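Local atomic coordinates of KLLA0E02245p (Kluyveromyces lactis, PDB entry 4GPS), a protein that removes NAD and N7-methylguanosine caps from RNA 5' ends and also degrades RNA as a metal-dependent 5'-3' exoribonuclease. Residues 90-95 and 157-162; 277-282 and 319-324; 309-314 and 350-355; 357-362 and 367-372. All blocks are in the same frame, centred on the assembly; numbering follows the deposited sequence.

Overall arrangement
Interactions 1, 2 and 3 are buried and wholly apolar across their segments, whereas interaction 4 lies at the surface and is held by hydrogen bonds from a lysine. Interactions 1 and 2 involve strands 86-95 and 273-285 of the mixed beta structure, each paired with strand 259-268, and their centres are about 14 Å apart. They meet where Gln278 of strand 273-285 packs on Ile159 and Leu160 of helix 156-167. Interaction 2 packs the loop after helix 305-319 near the metal site, and interaction 3 joins that same helix to helix 346-353. Interactions 3 and 4 touch, their centres about 9 Å apart, through Ile353 on Pro370, at the start of helix 370-393. Interactions 1 and 3 lie on opposite sides of the chain's centre.

Interaction 1: 90-95 and 157-162; sequences HNCSYI and LVILKE
Ile159 of helix 156-167 packs against Cys92 and Tyr94 of strand 86-95, a helix-on-sheet contact within the RAI1-like PD-(D/E)XK nuclease domain. The helix starts just before Leu157, where Asn155 OD1 takes weak hydrogen bonds from the N atoms of Leu157 and Val158. Ile159 makes every contact from the helix side, and its two branches share the work. Its CG2 lies anti to the backbone N and meets Cys92 SG at 4.0 Å, while the longer branch leaves beside the backbone N and runs out extended through CG1 (chi2 171°) to put CD1 at Tyr94. Cys92 and Tyr94 stand two apart on the strand with their CB atoms pointing to the helix, and Ser93 between them points away. Beyond Ile159, Lys161 N bonds to Leu157 O at 3.2 Å and Glu162 N to Val158 O at 3.3 Å, which is direct evidence that the backbone is helical here. Tyr262 and Leu101, on the two strands flanking 86-95, also touch Ile159. Tyr94 has CG anti to its N (chi1 167°), and Ile159 CD1 settles obliquely at the root of the ring, 3.7 Å from Tyr94 CD2 and 3.9 Å from Tyr94 CB.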
# COMPACT_ATOMS: atom_id res chain seq x y z
N HIS A 90 -10.04 -11.59 -6.66
CA HIS A 90 -9.79 -12.88 -5.99
C HIS A 90 -9.27 -12.55 -4.60
O HIS A 90 -8.88 -11.41 -4.34
CB HIS A 90 -8.69 -13.68 -6.70
CG HIS A 90 -9.09 -14.26 -8.02
ND1 HIS A 90 -9.90 -15.37 -8.12
CD2 HIS A 90 -8.80 -13.87 -9.28
CE1 HIS A 90 -10.09 -15.65 -9.40
NE2 HIS A 90 -9.44 -14.76 -10.12
N ASN A 91 -9.29 -13.53 -3.71
CA ASN A 91 -8.71 -13.37 -2.41
C ASN A 91 -8.25 -14.76 -2.01
O ASN A 91 -8.67 -15.73 -2.63
CB ASN A 91 -9.70 -12.79 -1.39
CG ASN A 91 -10.91 -13.62 -1.22
OD1 ASN A 91 -10.84 -14.76 -0.74
ND2 ASN A 91 -12.05 -13.07 -1.59
N CYS A 92 -7.34 -14.85 -1.05
CA CYS A 92 -6.88 -16.16 -0.63
C CYS A 92 -6.15 -16.11 0.68
O CYS A 92 -5.54 -15.10 1.03
CB CYS A 92 -5.97 -16.79 -1.67
SG CYS A 92 -4.44 -15.91 -1.92
N SER A 93 -6.27 -17.19 1.44
CA SER A 93 -5.57 -17.28 2.70
C SER A 93 -4.45 -18.30 2.47
O SER A 93 -4.62 -19.32 1.80
CB SER A 93 -6.51 -17.69 3.84
OG SER A 93 -7.39 -18.71 3.43
N TYR A 94 -3.29 -17.96 2.99
CA TYR A 94 -2.14 -18.79 2.82
C TYR A 94 -1.77 -19.37 4.18
O TYR A 94 -1.31 -18.63 5.06
CB TYR A 94 -1.02 -17.93 2.22
CG TYR A 94 0.36 -18.55 2.26
CD1 TYR A 94 0.54 -19.93 2.14
CD2 TYR A 94 1.50 -17.74 2.36
CE1 TYR A 94 1.80 -20.49 2.13
CE2 TYR A 94 2.77 -18.30 2.34
CZ TYR A 94 2.91 -19.67 2.22
OH TYR A 94 4.16 -20.22 2.15
N ILE A 95 -1.99 -20.67 4.37
CA ILE A 95 -1.66 -21.36 5.63
C ILE A 95 -0.19 -21.75 5.47
O ILE A 95 0.11 -22.70 4.75
CB ILE A 95 -2.51 -22.66 5.84
CG1 ILE A 95 -3.80 -22.61 4.99
CG2 ILE A 95 -2.84 -22.84 7.33
CD1 ILE A 95 -4.76 -21.50 5.38
N LEU A 157 5.91 -13.42 -3.93
CA LEU A 157 5.88 -13.40 -5.38
C LEU A 157 5.19 -14.68 -5.94
O LEU A 157 4.55 -14.64 -6.98
CB LEU A 157 7.30 -13.25 -5.92
CG LEU A 157 7.39 -12.85 -7.38
CD1 LEU A 157 6.70 -11.49 -7.57
CD2 LEU A 157 8.84 -12.78 -7.76
N VAL A 158 5.29 -15.79 -5.23
CA VAL A 158 4.66 -17.04 -5.68
C VAL A 158 3.14 -16.93 -5.77
O VAL A 158 2.53 -17.45 -6.69
CB VAL A 158 5.05 -18.24 -4.76
CG1 VAL A 158 4.14 -19.45 -5.03
CG2 VAL A 158 6.49 -18.61 -4.99
N ILE A 159 2.52 -16.28 -4.79
CA ILE A 159 1.08 -16.12 -4.78
C ILE A 159 0.59 -15.14 -5.88
O ILE A 159 -0.45 -15.35 -6.48
CB ILE A 159 0.61 -15.64 -3.40
CG1 ILE A 159 0.83 -16.77 -2.39
CG2 ILE A 159 -0.86 -15.22 -3.46
CD1 ILE A 159 0.62 -16.34 -0.95
N LEU A 160 1.35 -14.07 -6.12
CA LEU A 160 1.03 -13.08 -7.13
C LEU A 160 0.96 -13.78 -8.47
O LEU A 160 0.06 -13.53 -9.26
CB LEU A 160 2.12 -12.00 -7.22
CG LEU A 160 1.79 -10.80 -8.09
CD1 LEU A 160 0.57 -10.11 -7.51
CD2 LEU A 160 2.95 -9.82 -8.15
N LYS A 161 1.92 -14.67 -8.72
CA LYS A 161 1.94 -15.39 -9.98
C LYS A 161 0.78 -16.38 -10.12
O LYS A 161 0.36 -16.68 -11.23
CB LYS A 161 3.29 -16.06 -10.20
CG LYS A 161 4.44 -15.09 -10.38
CD LYS A 161 5.73 -15.87 -10.49
CE LYS A 161 6.92 -14.98 -10.82
NZ LYS A 161 8.23 -15.76 -10.86
N GLU A 162 0.27 -16.92 -9.02
CA GLU A 162 -0.88 -17.82 -9.14
C GLU A 162 -2.11 -16.93 -9.39
O GLU A 162 -2.99 -17.27 -10.17
CB GLU A 162 -1.09 -18.60 -7.85
CG GLU A 162 0.05 -19.50 -7.47
CD GLU A 162 0.17 -20.72 -8.35
OE1 GLU A 162 -0.89 -21.33 -8.69
OE2 GLU A 162 1.32 -21.07 -8.70

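Interaction 2: 277-282 and 319-324; sequences IQAEMD and NLLPKS
Leu321 and Met281 reach toward each other tip to tip, and the forked end of Leu321 divides the work. Its CD1 sits 3.8 Å from Met281 CE and equally 3.8 Å from Met281 SD, so it touches the thioether along its last bond. Leu321 CD2 turns to the small Ala279, 4.0 Å from its CB. The Met281 chain is bent at both outer torsions (chi2 -73°, chi3 89°), which turns CE back over its own strand, toward Ala279, so that the SD-CE bond lies broadside to Leu321 CD1. A second, looser meeting joins Ile277 CD1 to Leu320 CD2 at 4.3 Å. Every second residue, Ile277, Ala279 and Met281, directs its CB at the loop, whereas the CB of Gln278 points away. The contact is purely apolar.

The packing backs the PD-(D/E)XK active site. Asp282 and Glu293 bind the divalent metal, Glu280 probably binds substrate, and Leu321 and Met281 both touch the side chain of Glu293. Ser324 OG adds a weak hydrogen bond to Glu293 OE2. The loop 319-324 links helix 305-319 to strand 325-331. Strand 273-285 bonds to strand 259-268 through Ile277 with Val265 and Ala279 with Ser263, and Arg182 of helix 182-190 touches Ile277, Ala279, Met281 and Leu321.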
# COMPACT_ATOMS: atom_id res chain seq x y z
N ILE A 277 -3.00 -5.85 -8.47
CA ILE A 277 -2.29 -5.74 -7.23
C ILE A 277 -2.67 -6.76 -6.18
O ILE A 277 -3.86 -7.11 -6.02
CB ILE A 277 -2.56 -4.33 -6.63
CG1 ILE A 277 -1.90 -3.27 -7.49
CG2 ILE A 277 -2.08 -4.21 -5.22
CD1 ILE A 277 -2.45 -1.87 -7.20
N GLN A 278 -1.65 -7.20 -5.43
CA GLN A 278 -1.84 -8.13 -4.31
C GLN A 278 -1.62 -7.38 -2.98
O GLN A 278 -0.57 -6.76 -2.77
CB GLN A 278 -0.86 -9.29 -4.41
CG GLN A 278 -1.03 -10.30 -3.28
CD GLN A 278 -0.06 -11.49 -3.39
OE1 GLN A 278 0.71 -11.77 -2.45
NE2 GLN A 278 -0.11 -12.19 -4.52
N ALA A 279 -2.60 -7.42 -2.08
CA ALA A 279 -2.47 -6.72 -0.80
C ALA A 279 -2.81 -7.62 0.35
O ALA A 279 -3.77 -8.39 0.30
CB ALA A 279 -3.39 -5.48 -0.76
N GLU A 280 -2.02 -7.55 1.41
CA GLU A 280 -2.33 -8.36 2.57
C GLU A 280 -3.29 -7.52 3.40
O GLU A 280 -3.02 -6.33 3.65
CB GLU A 280 -1.06 -8.66 3.37
CG GLU A 280 -1.37 -9.06 4.82
CD GLU A 280 -0.14 -9.48 5.62
OE1 GLU A 280 -0.32 -9.85 6.80
OE2 GLU A 280 0.98 -9.44 5.05
N MET A 281 -4.42 -8.12 3.79
CA MET A 281 -5.44 -7.46 4.61
C MET A 281 -5.35 -8.05 6.00
O MET A 281 -5.35 -9.27 6.17
CB MET A 281 -6.83 -7.73 4.05
CG MET A 281 -6.97 -7.40 2.56
SD MET A 281 -7.00 -5.58 2.16
CE MET A 281 -5.29 -5.26 1.97
N ASP A 282 -5.27 -7.17 7.00
CA ASP A 282 -5.18 -7.60 8.38
C ASP A 282 -6.46 -8.18 8.90
O ASP A 282 -6.44 -9.12 9.69
CB ASP A 282 -4.83 -6.43 9.30
CG ASP A 282 -3.52 -5.79 8.98
OD1 ASP A 282 -2.59 -6.50 8.54
OD2 ASP A 282 -3.44 -4.56 9.18
N ASN A 319 -6.15 3.91 -0.35
CA ASN A 319 -6.74 4.44 -1.57
C ASN A 319 -6.57 3.53 -2.78
O ASN A 319 -7.33 3.63 -3.73
CB ASN A 319 -6.20 5.82 -1.89
CG ASN A 319 -7.10 6.56 -2.84
OD1 ASN A 319 -6.79 6.71 -4.00
ND2 ASN A 319 -8.24 6.99 -2.35
N LEU A 320 -5.56 2.66 -2.77
CA LEU A 320 -5.36 1.72 -3.89
C LEU A 320 -6.36 0.54 -3.87
O LEU A 320 -6.40 -0.28 -4.79
CB LEU A 320 -3.92 1.16 -3.86
CG LEU A 320 -2.80 2.07 -4.35
CD1 LEU A 320 -1.56 1.50 -3.79
CD2 LEU A 320 -2.74 2.18 -5.89
N LEU A 321 -7.17 0.45 -2.83
CA LEU A 321 -8.15 -0.63 -2.73
C LEU A 321 -9.56 -0.13 -3.01
O LEU A 321 -9.85 1.07 -2.94
CB LEU A 321 -8.15 -1.24 -1.33
CG LEU A 321 -6.78 -1.70 -0.84
CD1 LEU A 321 -6.88 -2.12 0.61
CD2 LEU A 321 -6.29 -2.84 -1.70
N PRO A 322 -10.46 -1.05 -3.34
CA PRO A 322 -11.87 -0.74 -3.62
C PRO A 322 -12.58 -0.20 -2.36
O PRO A 322 -13.16 0.88 -2.38
CB PRO A 322 -12.43 -2.09 -4.04
CG PRO A 322 -11.25 -2.81 -4.61
CD PRO A 322 -10.12 -2.43 -3.74
N LYS A 323 -12.53 -0.96 -1.27
CA LYS A 323 -13.21 -0.60 -0.01
C LYS A 323 -12.23 -0.93 1.10
O LYS A 323 -11.67 -2.01 1.11
CB LYS A 323 -14.46 -1.49 0.22
CG LYS A 323 -14.08 -2.99 0.65
CD LYS A 323 -15.23 -4.04 0.76
CE LYS A 323 -14.65 -5.46 1.08
NZ LYS A 323 -15.66 -6.56 1.34
N SER A 324 -12.02 -0.04 2.05
CA SER A 324 -11.07 -0.36 3.11
C SER A 324 -11.00 0.74 4.13
O SER A 324 -10.92 1.91 3.78
CB SER A 324 -9.68 -0.56 2.51
OG SER A 324 -8.71 -0.68 3.52

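Interaction 3: 309-314 and 350-355; sequences RKLLRM and YHKINN
Ile353, near the end of helix 346-353, pushes both its branches against Leu311 and Leu312 of helix 305-319, an apolar helix-helix contact of the PD-(D/E)XK nuclease domain. From CB, which points at the other helix, the chain divides. The short branch, CG2, meets Leu311 CB at 3.5 Å, a close approach at the base of that leucine rather than at its methyls. The long branch starts at CG1, which the first torsion (chi1 64°) sets between the backbone N and the carbonyl carbon. It then runs extended to CD1, the tip, which lies 4.0 Å from Leu312 CA and 4.1 Å from Leu312 CD1. The tip therefore rests on backbone as well as side chain, and the Ile353 and Leu312 side chains cross at about a right angle. To one side of this, Leu311 CD2 passes 4.4 Å from Lys352 CD, using only the aliphatic part of the lysine. No hydrogen bond crosses between the segments. The CA atoms of Leu311 and Ile353 are 7.1 Å apart, evidence that the two helices come close here.

Phe300 touches both Leu311 and Lys352, and Pro370 of helix 370-393 packs on Ile353. Met190 of helix 182-190 touches Leu312. Arg313, whose CB points away from helix 346-353, forms a salt bridge with Asp187 of that same helix 182-190.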
# COMPACT_ATOMS: atom_id res chain seq x y z
N ARG A 309 4.96 11.55 6.19
CA ARG A 309 5.26 10.47 5.25
C ARG A 309 4.38 9.26 5.54
O ARG A 309 3.84 8.63 4.63
CB ARG A 309 6.71 10.02 5.38
CG ARG A 309 7.62 10.51 4.32
CD ARG A 309 9.04 10.49 4.82
NE ARG A 309 9.82 11.44 4.06
CZ ARG A 309 10.95 12.00 4.47
NH1 ARG A 309 11.46 11.70 5.67
NH2 ARG A 309 11.57 12.84 3.67
N LYS A 310 4.26 8.93 6.83
CA LYS A 310 3.45 7.79 7.24
C LYS A 310 1.96 8.00 6.88
O LYS A 310 1.32 7.10 6.34
CB LYS A 310 3.63 7.52 8.74
CG LYS A 310 2.73 6.46 9.26
CD LYS A 310 2.85 6.27 10.77
CE LYS A 310 4.15 5.63 11.18
NZ LYS A 310 4.17 5.46 12.67
N LEU A 311 1.43 9.19 7.18
CA LEU A 311 0.04 9.51 6.87
C LEU A 311 -0.19 9.44 5.35
O LEU A 311 -1.16 8.84 4.90
CB LEU A 311 -0.32 10.90 7.40
CG LEU A 311 -0.34 10.98 8.94
CD1 LEU A 311 -0.27 12.42 9.35
CD2 LEU A 311 -1.60 10.32 9.51
N LEU A 312 0.73 10.00 4.56
CA LEU A 312 0.56 9.96 3.11
C LEU A 312 0.60 8.51 2.62
O LEU A 312 -0.20 8.09 1.79
CB LEU A 312 1.65 10.78 2.41
CG LEU A 312 1.68 10.76 0.87
CD1 LEU A 312 0.37 11.38 0.34
CD2 LEU A 312 2.94 11.49 0.33
N ARG A 313 1.53 7.73 3.15
CA ARG A 313 1.69 6.34 2.74
C ARG A 313 0.41 5.57 3.06
O ARG A 313 -0.07 4.77 2.27
CB ARG A 313 2.91 5.75 3.46
CG ARG A 313 3.69 4.75 2.62
CD ARG A 313 5.01 4.33 3.27
NE ARG A 313 5.82 3.63 2.27
CZ ARG A 313 5.55 2.40 1.87
NH1 ARG A 313 4.53 1.78 2.40
NH2 ARG A 313 6.24 1.83 0.91
N MET A 314 -0.14 5.86 4.23
CA MET A 314 -1.35 5.24 4.75
C MET A 314 -2.50 5.53 3.76
O MET A 314 -3.26 4.65 3.35
CB MET A 314 -1.65 5.90 6.10
CG MET A 314 -2.30 5.10 7.13
SD MET A 314 -2.26 5.96 8.74
CE MET A 314 -0.60 5.48 9.35
N TYR A 350 -7.50 11.41 4.31
CA TYR A 350 -7.31 12.45 3.29
C TYR A 350 -7.40 13.87 3.86
O TYR A 350 -6.53 14.71 3.63
CB TYR A 350 -8.36 12.35 2.19
CG TYR A 350 -8.17 13.41 1.15
CD1 TYR A 350 -7.09 13.35 0.27
CD2 TYR A 350 -9.01 14.53 1.10
CE1 TYR A 350 -6.84 14.39 -0.64
CE2 TYR A 350 -8.76 15.57 0.19
CZ TYR A 350 -7.67 15.49 -0.68
OH TYR A 350 -7.42 16.49 -1.61
N HIS A 351 -8.48 14.11 4.59
CA HIS A 351 -8.73 15.41 5.18
C HIS A 351 -7.60 15.76 6.17
O HIS A 351 -7.17 16.90 6.21
CB HIS A 351 -10.11 15.44 5.88
CG HIS A 351 -10.36 16.70 6.67
ND1 HIS A 351 -10.49 17.94 6.08
CD2 HIS A 351 -10.40 16.91 8.01
CE1 HIS A 351 -10.60 18.86 7.02
NE2 HIS A 351 -10.55 18.26 8.20
N LYS A 352 -7.12 14.79 6.95
CA LYS A 352 -6.04 15.08 7.89
C LYS A 352 -4.79 15.58 7.14
O LYS A 352 -4.08 16.46 7.63
CB LYS A 352 -5.73 13.81 8.73
CG LYS A 352 -4.86 14.03 9.99
CD LYS A 352 -4.92 12.79 10.89
CE LYS A 352 -4.17 12.98 12.21
NZ LYS A 352 -4.67 14.15 13.04
N ILE A 353 -4.52 15.05 5.94
CA ILE A 353 -3.33 15.49 5.19
C ILE A 353 -3.55 16.55 4.11
O ILE A 353 -2.58 17.00 3.50
CB ILE A 353 -2.54 14.29 4.56
CG1 ILE A 353 -3.38 13.57 3.52
CG2 ILE A 353 -2.14 13.28 5.65
CD1 ILE A 353 -2.65 12.40 2.91
N ASN A 354 -4.80 16.95 3.86
CA ASN A 354 -5.08 17.98 2.84
C ASN A 354 -6.18 18.96 3.28
O ASN A 354 -7.36 18.61 3.26
CB ASN A 354 -5.46 17.33 1.50
CG ASN A 354 -5.58 18.33 0.36
OD1 ASN A 354 -4.58 18.81 -0.19
ND2 ASN A 354 -6.81 18.65 -0.00
N ASN A 355 -5.76 20.14 3.72
CA ASN A 355 -6.68 21.20 4.17
C ASN A 355 -6.01 22.48 3.76
O ASN A 355 -4.81 22.50 3.48
CB ASN A 355 -6.87 21.33 5.70
CG ASN A 355 -6.18 20.26 6.51
OD1 ASN A 355 -6.54 19.08 6.45
ND2 ASN A 355 -5.18 20.67 7.29

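Interaction 4: 357-362 and 367-372; sequences SIVGKP and KFNPNV
Lys367 reaches across to the loop 357-362 and gives its ammonium group to two backbone carbonyls. The hydrogen bond from Lys367 NZ to Val359 O measures 2.9 Å, with the donor tilted 28° from the carbonyl plane. The one to Lys361 O is 2.8 Å, but here NZ stands above the carbonyl plane, 56° out of it, and so is not on a lone pair. Asn73 OD1 accepts a further hydrogen bond, so three oxygens grip NZ, and the partial charges of the carbonyls probably favour its positive charge. Lys367 CG lies anti to the carbonyl carbon (chi1 -62°), and the chain beyond it is extended, which carries NZ out to these oxygens. With an alanine in place of Lys367, the carbonyls of Val359 and Lys361 would probably lose their shared donor, and the loop would be less firmly held.

Beyond the bonds there is only slight van der Waals packing. Lys367 CE lies 4.0 Å from Pro362 CA, and Val359 CG2 comes within 4.3 Å of Asn369 ND2.

The third kind is helix capping. Asn369 occupies the N-cap position of helix 370-393, and its OD1 accepts from Asn371 N at 2.8 Å. The same amide's ND2 donates to the backbone O atoms of Val72 and Tyr74, so one side chain ties the helix start to an N-terminal loop.

The loop carrying this contact joins helix 346-353 to helix 370-393 at the surface, away from the annotated sites, with Phe368 packing on Arg308 and Arg309 of helix 305-319 and Ile358 touching Arg308 too.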
# COMPACT_ATOMS: atom_id res chain seq x y z
N SER A 357 -5.44 24.63 5.72
CA SER A 357 -4.65 24.95 6.90
C SER A 357 -3.31 24.20 7.01
O SER A 357 -2.30 24.78 7.40
CB SER A 357 -5.49 24.68 8.14
OG SER A 357 -4.67 24.32 9.24
N ILE A 358 -3.28 22.91 6.69
CA ILE A 358 -2.03 22.17 6.79
C ILE A 358 -1.15 22.57 5.62
O ILE A 358 0.07 22.46 5.68
CB ILE A 358 -2.25 20.63 6.76
CG1 ILE A 358 -0.94 19.91 7.08
CG2 ILE A 358 -2.72 20.17 5.39
CD1 ILE A 358 -1.14 18.47 7.44
N VAL A 359 -1.78 23.03 4.55
CA VAL A 359 -1.04 23.41 3.36
C VAL A 359 -0.32 24.75 3.56
O VAL A 359 0.54 25.14 2.77
CB VAL A 359 -2.01 23.45 2.16
CG1 VAL A 359 -2.20 24.87 1.66
CG2 VAL A 359 -1.53 22.52 1.09
N GLY A 360 -0.68 25.44 4.63
CA GLY A 360 -0.06 26.71 4.94
C GLY A 360 1.37 26.60 5.46
O GLY A 360 2.11 27.58 5.42
N LYS A 361 1.78 25.44 5.96
CA LYS A 361 3.15 25.36 6.45
C LYS A 361 4.16 25.05 5.35
O LYS A 361 3.86 24.32 4.40
CB LYS A 361 3.27 24.37 7.61
CG LYS A 361 3.11 22.92 7.27
CD LYS A 361 2.89 22.12 8.55
CE LYS A 361 1.62 22.56 9.24
NZ LYS A 361 1.41 21.83 10.52
N PRO A 362 5.36 25.62 5.46
CA PRO A 362 6.46 25.45 4.51
C PRO A 362 6.92 23.99 4.44
O PRO A 362 6.66 23.22 5.36
CB PRO A 362 7.53 26.38 5.07
CG PRO A 362 7.30 26.30 6.54
CD PRO A 362 5.80 26.41 6.63
N LYS A 367 5.29 19.19 -0.11
CA LYS A 367 4.41 19.30 1.06
C LYS A 367 3.51 18.06 1.26
O LYS A 367 2.39 18.17 1.77
CB LYS A 367 3.56 20.56 0.97
CG LYS A 367 4.36 21.84 0.97
CD LYS A 367 3.46 23.05 1.08
CE LYS A 367 4.24 24.31 1.43
NZ LYS A 367 3.31 25.37 1.91
N PHE A 368 4.01 16.89 0.86
CA PHE A 368 3.28 15.62 1.01
C PHE A 368 1.80 15.75 0.61
O PHE A 368 0.88 15.28 1.29
CB PHE A 368 3.38 15.12 2.46
CG PHE A 368 4.77 15.12 3.03
CD1 PHE A 368 5.24 16.23 3.75
CD2 PHE A 368 5.62 14.04 2.83
CE1 PHE A 368 6.54 16.25 4.27
CE2 PHE A 368 6.92 14.05 3.34
CZ PHE A 368 7.38 15.16 4.06
N ASN A 369 1.56 16.40 -0.52
CA ASN A 369 0.20 16.59 -0.98
C ASN A 369 -0.29 15.33 -1.72
O ASN A 369 0.30 14.94 -2.73
CB ASN A 369 0.15 17.81 -1.91
CG ASN A 369 -1.26 18.29 -2.18
OD1 ASN A 369 -2.16 17.50 -2.51
ND2 ASN A 369 -1.47 19.59 -2.05
N PRO A 370 -1.38 14.69 -1.23
CA PRO A 370 -1.89 13.49 -1.90
C PRO A 370 -2.22 13.76 -3.38
O PRO A 370 -2.22 12.83 -4.19
CB PRO A 370 -3.16 13.15 -1.12
CG PRO A 370 -3.05 13.94 0.13
CD PRO A 370 -2.30 15.17 -0.19
N ASN A 371 -2.52 15.01 -3.72
CA ASN A 371 -2.87 15.33 -5.10
C ASN A 371 -1.65 15.32 -5.99
O ASN A 371 -1.71 14.88 -7.15
CB ASN A 371 -3.60 16.65 -5.18
CG ASN A 371 -4.94 16.59 -4.49
OD1 ASN A 371 -5.11 17.14 -3.38
ND2 ASN A 371 -5.91 15.92 -5.13
N VAL A 372 -0.53 15.78 -5.46
CA VAL A 372 0.71 15.74 -6.22
C VAL A 372 1.13 14.26 -6.33
O VAL A 372 1.57 13.82 -7.37
CB VAL A 372 1.79 16.58 -5.50
CG1 VAL A 372 3.15 16.37 -6.13
CG2 VAL A 372 1.37 18.05 -5.57